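Local coordinates for protein HIRA (Homo sapiens, PDB 5YJE), which works with ASF1A as a histone chaperone subunit, promoting replication-independent chromatin assembly and helping to repress histone genes periodically through the cell cycle, at residues 304-317 with 350-362. Residues are numbered along the deposited sequence; the frame is centred on the assembly and turned at random.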
ATOM      1  N   LEU B 304       2.140  -9.267 -35.490  1.00 58.71           N
ATOM      2  CA  LEU B 304       0.924  -8.526 -35.813  1.00 59.13           C
ATOM      3  C   LEU B 304       1.005  -7.924 -37.207  1.00 59.98           C
ATOM      4  O   LEU B 304       0.009  -7.902 -37.940  1.00 61.65           O
ATOM      5  CB  LEU B 304       0.665  -7.419 -34.788  1.00 56.88           C
ATOM      6  CG  LEU B 304       0.474  -7.727 -33.299  1.00 57.13           C
ATOM      7  CD1 LEU B 304       0.249  -6.442 -32.524  1.00 53.91           C
ATOM      8  CD2 LEU B 304      -0.681  -8.680 -33.108  1.00 55.09           C
ATOM      9  N   VAL B 305       2.186  -7.439 -37.594  1.00 59.22           N
ATOM     10  CA  VAL B 305       2.362  -6.893 -38.935  1.00 63.94           C
ATOM     11  C   VAL B 305       2.268  -8.001 -39.985  1.00 63.93           C
ATOM     12  O   VAL B 305       1.547  -7.868 -40.982  1.00 67.29           O
ATOM     13  CB  VAL B 305       3.694  -6.125 -39.028  1.00 66.93           C
ATOM     14  CG1 VAL B 305       4.080  -5.906 -40.476  1.00 70.06           C
ATOM     15  CG2 VAL B 305       3.589  -4.785 -38.296  1.00 67.50           C
ATOM     16  N   ASN B 306       2.982  -9.114 -39.767  1.00 60.80           N
ATOM     17  CA  ASN B 306       3.047 -10.182 -40.765  1.00 62.26           C
ATOM     18  C   ASN B 306       1.662 -10.738 -41.085  1.00 62.69           C
ATOM     19  O   ASN B 306       1.302 -10.896 -42.258  1.00 63.32           O
ATOM     20  CB  ASN B 306       3.970 -11.308 -40.284  1.00 56.93           C
ATOM     21  CG  ASN B 306       5.436 -10.921 -40.333  1.00 68.58           C
ATOM     22  OD1 ASN B 306       5.793  -9.920 -40.962  1.00 73.73           O
ATOM     23  ND2 ASN B 306       6.300 -11.711 -39.669  1.00 59.18           N
ATOM     24  N   GLU B 307       0.877 -11.052 -40.052  1.00 60.46           N
ATOM     25  CA  GLU B 307      -0.450 -11.630 -40.219  1.00 60.03           C
ATOM     26  C   GLU B 307      -1.541 -10.592 -40.401  1.00 60.37           C
ATOM     27  O   GLU B 307      -2.701 -10.976 -40.587  1.00 62.31           O
ATOM     28  CB  GLU B 307      -0.799 -12.505 -39.020  1.00 58.15           C
ATOM     29  CG  GLU B 307       0.272 -13.486 -38.660  1.00 55.45           C
ATOM     30  CD  GLU B 307       0.508 -14.489 -39.754  1.00 56.21           C
ATOM     31  OE1 GLU B 307       1.670 -14.620 -40.187  1.00 63.37           O
ATOM     32  OE2 GLU B 307      -0.475 -15.125 -40.196  1.00 59.83           O
ATOM     33  N   GLY B 308      -1.203  -9.304 -40.328  1.00 60.61           N
ATOM     34  CA  GLY B 308      -2.147  -8.226 -40.532  1.00 55.98           C
ATOM     35  C   GLY B 308      -3.165  -8.047 -39.425  1.00 63.52           C
ATOM     36  O   GLY B 308      -4.356  -7.895 -39.713  1.00 62.25           O
ATOM     37  N   PHE B 309      -2.724  -8.049 -38.163  1.00 60.18           N
ATOM     38  CA  PHE B 309      -3.626  -7.823 -37.029  1.00 59.84           C
ATOM     39  C   PHE B 309      -3.752  -6.319 -36.801  1.00 66.35           C
ATOM     40  O   PHE B 309      -3.031  -5.715 -36.006  1.00 64.13           O
ATOM     41  CB  PHE B 309      -3.137  -8.557 -35.789  1.00 61.45           C
ATOM     42  CG  PHE B 309      -3.399 -10.032 -35.829  1.00 59.74           C
ATOM     43  CD1 PHE B 309      -4.623 -10.537 -35.424  1.00 59.61           C
ATOM     44  CD2 PHE B 309      -2.432 -10.912 -36.284  1.00 57.03           C
ATOM     45  CE1 PHE B 309      -4.875 -11.895 -35.473  1.00 68.83           C
ATOM     46  CE2 PHE B 309      -2.680 -12.271 -36.330  1.00 56.77           C
ATOM     47  CZ  PHE B 309      -3.895 -12.767 -35.929  1.00 58.75           C
ATOM     48  N   GLU B 310      -4.716  -5.727 -37.507  1.00 68.82           N
ATOM     49  CA  GLU B 310      -4.850  -4.275 -37.609  1.00 71.92           C
ATOM     50  C   GLU B 310      -5.148  -3.632 -36.257  1.00 64.99           C
ATOM     51  O   GLU B 310      -4.426  -2.732 -35.805  1.00 60.93           O
ATOM     52  CB  GLU B 310      -5.959  -3.962 -38.622  1.00 65.77           C
ATOM     53  CG  GLU B 310      -7.037  -5.061 -38.625  1.00 74.06           C
ATOM     54  CD  GLU B 310      -8.179  -4.833 -39.602  1.00 87.09           C
ATOM     55  OE1 GLU B 310      -9.075  -5.720 -39.681  1.00 90.37           O
ATOM     56  OE2 GLU B 310      -8.197  -3.775 -40.288  1.00 89.74           O
ATOM     57  N   TYR B 311      -6.226  -4.074 -35.608  1.00 62.21           N
ATOM     58  CA  TYR B 311      -6.713  -3.388 -34.419  1.00 64.13           C
ATOM     59  C   TYR B 311      -5.758  -3.560 -33.242  1.00 65.92           C
ATOM     60  O   TYR B 311      -5.554  -2.620 -32.455  1.00 66.46           O
ATOM     61  CB  TYR B 311      -8.110  -3.900 -34.083  1.00 70.61           C
ATOM     62  CG  TYR B 311      -9.108  -3.711 -35.218  1.00 76.51           C
ATOM     63  CD1 TYR B 311      -9.714  -2.476 -35.443  1.00 74.39           C
ATOM     64  CD2 TYR B 311      -9.448  -4.769 -36.056  1.00 78.92           C
ATOM     65  CE1 TYR B 311     -10.626  -2.297 -36.467  1.00 76.59           C
ATOM     66  CE2 TYR B 311     -10.365  -4.600 -37.088  1.00 81.58           C
ATOM     67  CZ  TYR B 311     -10.948  -3.360 -37.288  1.00 86.89           C
ATOM     68  OH  TYR B 311     -11.856  -3.186 -38.314  1.00 86.12           O
ATOM     69  N   ARG B 312      -5.145  -4.746 -33.126  1.00 59.11           N
ATOM     70  CA  ARG B 312      -4.181  -4.992 -32.061  1.00 62.46           C
ATOM     71  C   ARG B 312      -2.953  -4.100 -32.200  1.00 62.61           C
ATOM     72  O   ARG B 312      -2.483  -3.522 -31.207  1.00 60.64           O
ATOM     73  CB  ARG B 312      -3.784  -6.475 -32.044  1.00 56.64           C
ATOM     74  CG  ARG B 312      -4.773  -7.401 -31.335  1.00 49.99           C
ATOM     75  CD  ARG B 312      -4.379  -8.856 -31.522  1.00 54.99           C
ATOM     76  NE  ARG B 312      -5.265  -9.768 -30.806  1.00 58.06           N
ATOM     77  CZ  ARG B 312      -6.416 -10.224 -31.294  1.00 55.66           C
ATOM     78  NH1 ARG B 312      -7.166 -11.053 -30.581  1.00 53.17           N
ATOM     79  NH2 ARG B 312      -6.821  -9.855 -32.499  1.00 58.97           N
ATOM     80  N   LEU B 313      -2.415  -3.972 -33.413  1.00 58.50           N
ATOM     81  CA  LEU B 313      -1.219  -3.154 -33.545  1.00 62.41           C
ATOM     82  C   LEU B 313      -1.560  -1.669 -33.480  1.00 64.75           C
ATOM     83  O   LEU B 313      -0.757  -0.876 -32.968  1.00 66.66           O
ATOM     84  CB  LEU B 313      -0.463  -3.492 -34.835  1.00 59.67           C
ATOM     85  CG  LEU B 313       0.799  -2.614 -35.007  1.00 62.86           C
ATOM     86  CD1 LEU B 313       1.967  -3.255 -34.281  1.00 65.21           C
ATOM     87  CD2 LEU B 313       1.178  -2.337 -36.438  1.00 72.79           C
ATOM     88  N   ARG B 314      -2.757  -1.279 -33.942  1.00 61.66           N
ATOM     89  CA  ARG B 314      -3.226   0.085 -33.697  1.00 69.44           C
ATOM     90  C   ARG B 314      -3.197   0.401 -32.204  1.00 65.74           C
ATOM     91  O   ARG B 314      -2.553   1.358 -31.769  1.00 68.19           O
ATOM     92  CB  ARG B 314      -4.636   0.280 -34.261  1.00 61.18           C
ATOM     93  N   GLU B 315      -3.879  -0.423 -31.404  1.00 64.99           N
ATOM     94  CA  GLU B 315      -3.885  -0.264 -29.952  1.00 63.23           C
ATOM     95  C   GLU B 315      -2.477  -0.132 -29.383  1.00 66.39           C
ATOM     96  O   GLU B 315      -2.205   0.757 -28.563  1.00 68.82           O
ATOM     97  CB  GLU B 315      -4.600  -1.457 -29.334  1.00 65.82           C
ATOM     98  CG  GLU B 315      -5.242  -1.195 -28.007  1.00 71.23           C
ATOM     99  CD  GLU B 315      -5.972  -2.415 -27.516  1.00 66.15           C
ATOM    100  OE1 GLU B 315      -5.295  -3.439 -27.306  1.00 67.71           O
ATOM    101  OE2 GLU B 315      -7.212  -2.361 -27.372  1.00 66.83           O
ATOM    102  N   ILE B 316      -1.562  -1.007 -29.812  1.00 64.21           N
ATOM    103  CA  ILE B 316      -0.205  -0.964 -29.273  1.00 65.12           C
ATOM    104  C   ILE B 316       0.493   0.341 -29.635  1.00 71.86           C
ATOM    105  O   ILE B 316       1.196   0.939 -28.806  1.00 69.84           O
ATOM    106  CB  ILE B 316       0.596  -2.183 -29.747  1.00 64.12           C
ATOM    107  CG1 ILE B 316       0.063  -3.422 -29.041  1.00 64.15           C
ATOM    108  CG2 ILE B 316       2.089  -1.982 -29.525  1.00 64.51           C
ATOM    109  CD1 ILE B 316       1.048  -4.497 -28.933  1.00 62.82           C
ATOM    110  N   CYS B 317       0.314   0.803 -30.873  1.00 73.61           N
ATOM    111  CA  CYS B 317       0.969   2.036 -31.297  1.00 76.00           C
ATOM    112  C   CYS B 317       0.417   3.242 -30.551  1.00 70.76           C
ATOM    113  O   CYS B 317       1.189   4.082 -30.074  1.00 67.99           O
ATOM    114  CB  CYS B 317       0.829   2.211 -32.808  1.00 72.69           C
ATOM    115  SG  CYS B 317       1.739   0.955 -33.701  1.00 71.95           S
ATOM    116  N   PRO B 350      10.101   0.765 -38.553  1.00 87.81           N
ATOM    117  CA  PRO B 350      10.691  -0.044 -39.636  1.00 88.02           C
ATOM    118  C   PRO B 350       9.810  -1.221 -40.048  1.00 86.19           C
ATOM    119  O   PRO B 350       9.411  -1.359 -41.213  1.00 85.27           O
ATOM    120  CB  PRO B 350      12.012  -0.537 -39.024  1.00 83.47           C
ATOM    121  CG  PRO B 350      12.413   0.570 -38.118  1.00 82.47           C
ATOM    122  CD  PRO B 350      11.145   1.247 -37.628  1.00 84.23           C
ATOM    123  N   VAL B 351       9.496  -2.072 -39.067  1.00 87.44           N
ATOM    124  CA  VAL B 351       8.729  -3.287 -39.324  1.00 83.85           C
ATOM    125  C   VAL B 351       7.340  -2.944 -39.841  1.00 82.98           C
ATOM    126  O   VAL B 351       6.836  -3.580 -40.773  1.00 84.21           O
ATOM    127  CB  VAL B 351       8.664  -4.141 -38.044  1.00 84.71           C
ATOM    128  CG1 VAL B 351       8.368  -5.600 -38.382  1.00 82.49           C
ATOM    129  CG2 VAL B 351       9.959  -4.003 -37.249  1.00 85.22           C
ATOM    130  N   ILE B 352       6.697  -1.939 -39.240  1.00 83.50           N
ATOM    131  CA  ILE B 352       5.356  -1.547 -39.661  1.00 80.24           C
ATOM    132  C   ILE B 352       5.384  -0.982 -41.077  1.00 84.55           C
ATOM    133  O   ILE B 352       4.482  -1.236 -41.887  1.00 81.71           O
ATOM    134  CB  ILE B 352       4.758  -0.542 -38.660  1.00 80.59           C
ATOM    135  CG1 ILE B 352       4.706  -1.145 -37.260  1.00 79.93           C
ATOM    136  CG2 ILE B 352       3.368  -0.098 -39.107  1.00 80.28           C
ATOM    137  CD1 ILE B 352       4.314  -0.154 -36.186  1.00 77.71           C
ATOM    138  N   GLY B 353       6.417  -0.205 -41.395  1.00 85.01           N
ATOM    139  CA  GLY B 353       6.563   0.310 -42.741  1.00 87.80           C
ATOM    140  C   GLY B 353       6.801  -0.786 -43.758  1.00 87.04           C
ATOM    141  O   GLY B 353       6.395  -0.658 -44.915  1.00 86.00           O
ATOM    142  N   GLN B 354       7.433  -1.885 -43.336  1.00 87.81           N
ATOM    143  CA  GLN B 354       7.730  -2.994 -44.237  1.00 89.69           C
ATOM    144  C   GLN B 354       6.479  -3.650 -44.817  1.00 91.80           C
ATOM    145  O   GLN B 354       6.605  -4.574 -45.631  1.00 94.84           O
ATOM    146  CB  GLN B 354       8.578  -4.041 -43.503  1.00 84.37           C
ATOM    147  N   ASN B 355       5.286  -3.196 -44.437  1.00 87.72           N
ATOM    148  CA  ASN B 355       4.029  -3.784 -44.878  1.00 82.46           C
ATOM    149  C   ASN B 355       3.145  -2.712 -45.503  1.00 82.30           C
ATOM    150  O   ASN B 355       3.100  -1.572 -45.028  1.00 87.05           O
ATOM    151  CB  ASN B 355       3.309  -4.448 -43.706  1.00 79.65           C
ATOM    152  CG  ASN B 355       2.157  -5.322 -44.142  1.00 83.17           C
ATOM    153  OD1 ASN B 355       1.066  -4.829 -44.445  1.00 83.47           O
ATOM    154  ND2 ASN B 355       2.379  -6.635 -44.147  1.00 82.66           N
ATOM    155  N   LEU B 356       2.431  -3.086 -46.564  1.00 78.66           N
ATOM    156  CA  LEU B 356       1.609  -2.124 -47.288  1.00 80.01           C
ATOM    157  C   LEU B 356       0.319  -1.791 -46.545  1.00 82.34           C
ATOM    158  O   LEU B 356      -0.112  -0.630 -46.553  1.00 84.77           O
ATOM    159  CB  LEU B 356       1.293  -2.659 -48.686  1.00 78.25           C
ATOM    160  CG  LEU B 356       2.031  -2.045 -49.875  1.00 71.31           C
ATOM    161  CD1 LEU B 356       1.850  -2.920 -51.108  1.00 69.84           C
ATOM    162  CD2 LEU B 356       1.525  -0.640 -50.145  1.00 66.16           C
ATOM    163  N   ARG B 357      -0.317  -2.784 -45.906  1.00 79.37           N
ATOM    164  CA  ARG B 357      -1.607  -2.554 -45.250  1.00 82.47           C
ATOM    165  C   ARG B 357      -1.519  -1.492 -44.159  1.00 77.52           C
ATOM    166  O   ARG B 357      -2.519  -0.833 -43.846  1.00 75.86           O
ATOM    167  CB  ARG B 357      -2.144  -3.861 -44.659  1.00 78.89           C
ATOM    168  N   PHE B 358      -0.341  -1.305 -43.570  1.00 76.26           N
ATOM    169  CA  PHE B 358      -0.157  -0.347 -42.490  1.00 79.17           C
ATOM    170  C   PHE B 358       0.579   0.903 -42.953  1.00 79.26           C
ATOM    171  O   PHE B 358       1.303   1.524 -42.169  1.00 79.43           O
ATOM    172  CB  PHE B 358       0.572  -1.010 -41.319  1.00 75.97           C
ATOM    173  CG  PHE B 358      -0.100  -2.266 -40.832  1.00 74.52           C
ATOM    174  CD1 PHE B 358      -1.334  -2.205 -40.199  1.00 74.80           C
ATOM    175  CD2 PHE B 358       0.486  -3.508 -41.035  1.00 72.12           C
ATOM    176  CE1 PHE B 358      -1.966  -3.356 -39.762  1.00 72.65           C
ATOM    177  CE2 PHE B 358      -0.135  -4.669 -40.600  1.00 67.14           C
ATOM    178  CZ  PHE B 358      -1.362  -4.594 -39.965  1.00 70.39           C
ATOM    179  N   GLN B 359       0.410   1.280 -44.223  1.00 81.99           N
ATOM    180  CA  GLN B 359       1.005   2.521 -44.706  1.00 79.48           C
ATOM    181  C   GLN B 359       0.435   3.715 -43.954  1.00 80.85           C
ATOM    182  O   GLN B 359       1.184   4.547 -43.430  1.00 78.38           O
ATOM    183  CB  GLN B 359       0.782   2.670 -46.215  1.00 76.20           C
ATOM    184  N   ARG B 360      -0.898   3.807 -43.878  1.00 80.43           N
ATOM    185  CA  ARG B 360      -1.513   4.938 -43.194  1.00 78.40           C
ATOM    186  C   ARG B 360      -1.016   5.047 -41.760  1.00 81.36           C
ATOM    187  O   ARG B 360      -0.690   6.145 -41.289  1.00 82.72           O
ATOM    188  CB  ARG B 360      -3.037   4.821 -43.243  1.00 78.47           C
ATOM    189  N   LEU B 361      -0.906   3.915 -41.063  1.00 78.83           N
ATOM    190  CA  LEU B 361      -0.557   3.952 -39.647  1.00 78.30           C
ATOM    191  C   LEU B 361       0.922   4.291 -39.441  1.00 80.81           C
ATOM    192  O   LEU B 361       1.269   5.054 -38.526  1.00 78.42           O
ATOM    193  CB  LEU B 361      -0.897   2.610 -39.002  1.00 77.20           C
ATOM    194  CG  LEU B 361      -0.305   2.262 -37.637  1.00 76.78           C
ATOM    195  CD1 LEU B 361      -1.011   3.046 -36.559  1.00 67.60           C
ATOM    196  CD2 LEU B 361      -0.499   0.794 -37.394  1.00 73.79           C
ATOM    197  N   PHE B 362       1.809   3.766 -40.303  1.00 80.05           N
ATOM    198  CA  PHE B 362       3.206   4.166 -40.254  1.00 82.07           C
ATOM    199  C   PHE B 362       3.351   5.660 -40.526  1.00 88.45           C
ATOM    200  O   PHE B 362       4.119   6.347 -39.841  1.00 87.59           O
ATOM    201  CB  PHE B 362       4.026   3.359 -41.243  1.00 85.08           C
ATOM    202  CG  PHE B 362       5.355   4.005 -41.542  1.00 93.44           C
ATOM    203  CD1 PHE B 362       6.308   4.143 -40.544  1.00 89.64           C
ATOM    204  CD2 PHE B 362       5.655   4.481 -42.811  1.00 91.63           C
ATOM    205  CE1 PHE B 362       7.525   4.741 -40.796  1.00 92.50           C
ATOM    206  CE2 PHE B 362       6.876   5.079 -43.075  1.00 92.14           C
ATOM    207  CZ  PHE B 362       7.813   5.210 -42.061  1.00 90.97           C
TER
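F358 pushes its ring edge-on into the turn that joins helix 290-307 to helix 310-320. CE2 lies 3.6 Å from the carbonyl O of V305, CZ meets CA of G308 at 3.8 Å, and CE1 reaches CA of E310, so backbone lines the ring's rim. That turn is a Schellman motif at G308, where positive phi ends the helix and F309 N and G308 N bond back to the O atoms of L304 and V305; F309 then N-caps the next helix.

V305 lays both methyls against the end of helix 341-353. Its chi1 of 164° swings CG1 across from the backbone N, to pack against both V351 O and CB of N355, 3.6 Å from each; CG2 rests on CA and CG1 of I352, the two side chains crossing at about a right angle. Further along, L313 and I352 meet tip to tip, CD2 to CG1 at 3.8 Å, while the same L313 methyl touches CD2 of L361 and SG of C317 closes on CD1 of I352.

N355 OD1 takes the backbone N of R357 at 2.9 Å in an Asx turn, bent to 135° at the hydrogen. An alanine here would keep CB against V305 but lose the amide, which would probably leave R357 N-H without this acceptor and the loop before helix 359-370 less firmly set. In the three-chain assembly, E315 of helix 310-320 salt-bridges R123 of the second subunit. With no hydrogen bond between the segments, apolar packing and shape join these two helix-to-helix connections of HIRA's C-terminal helical part.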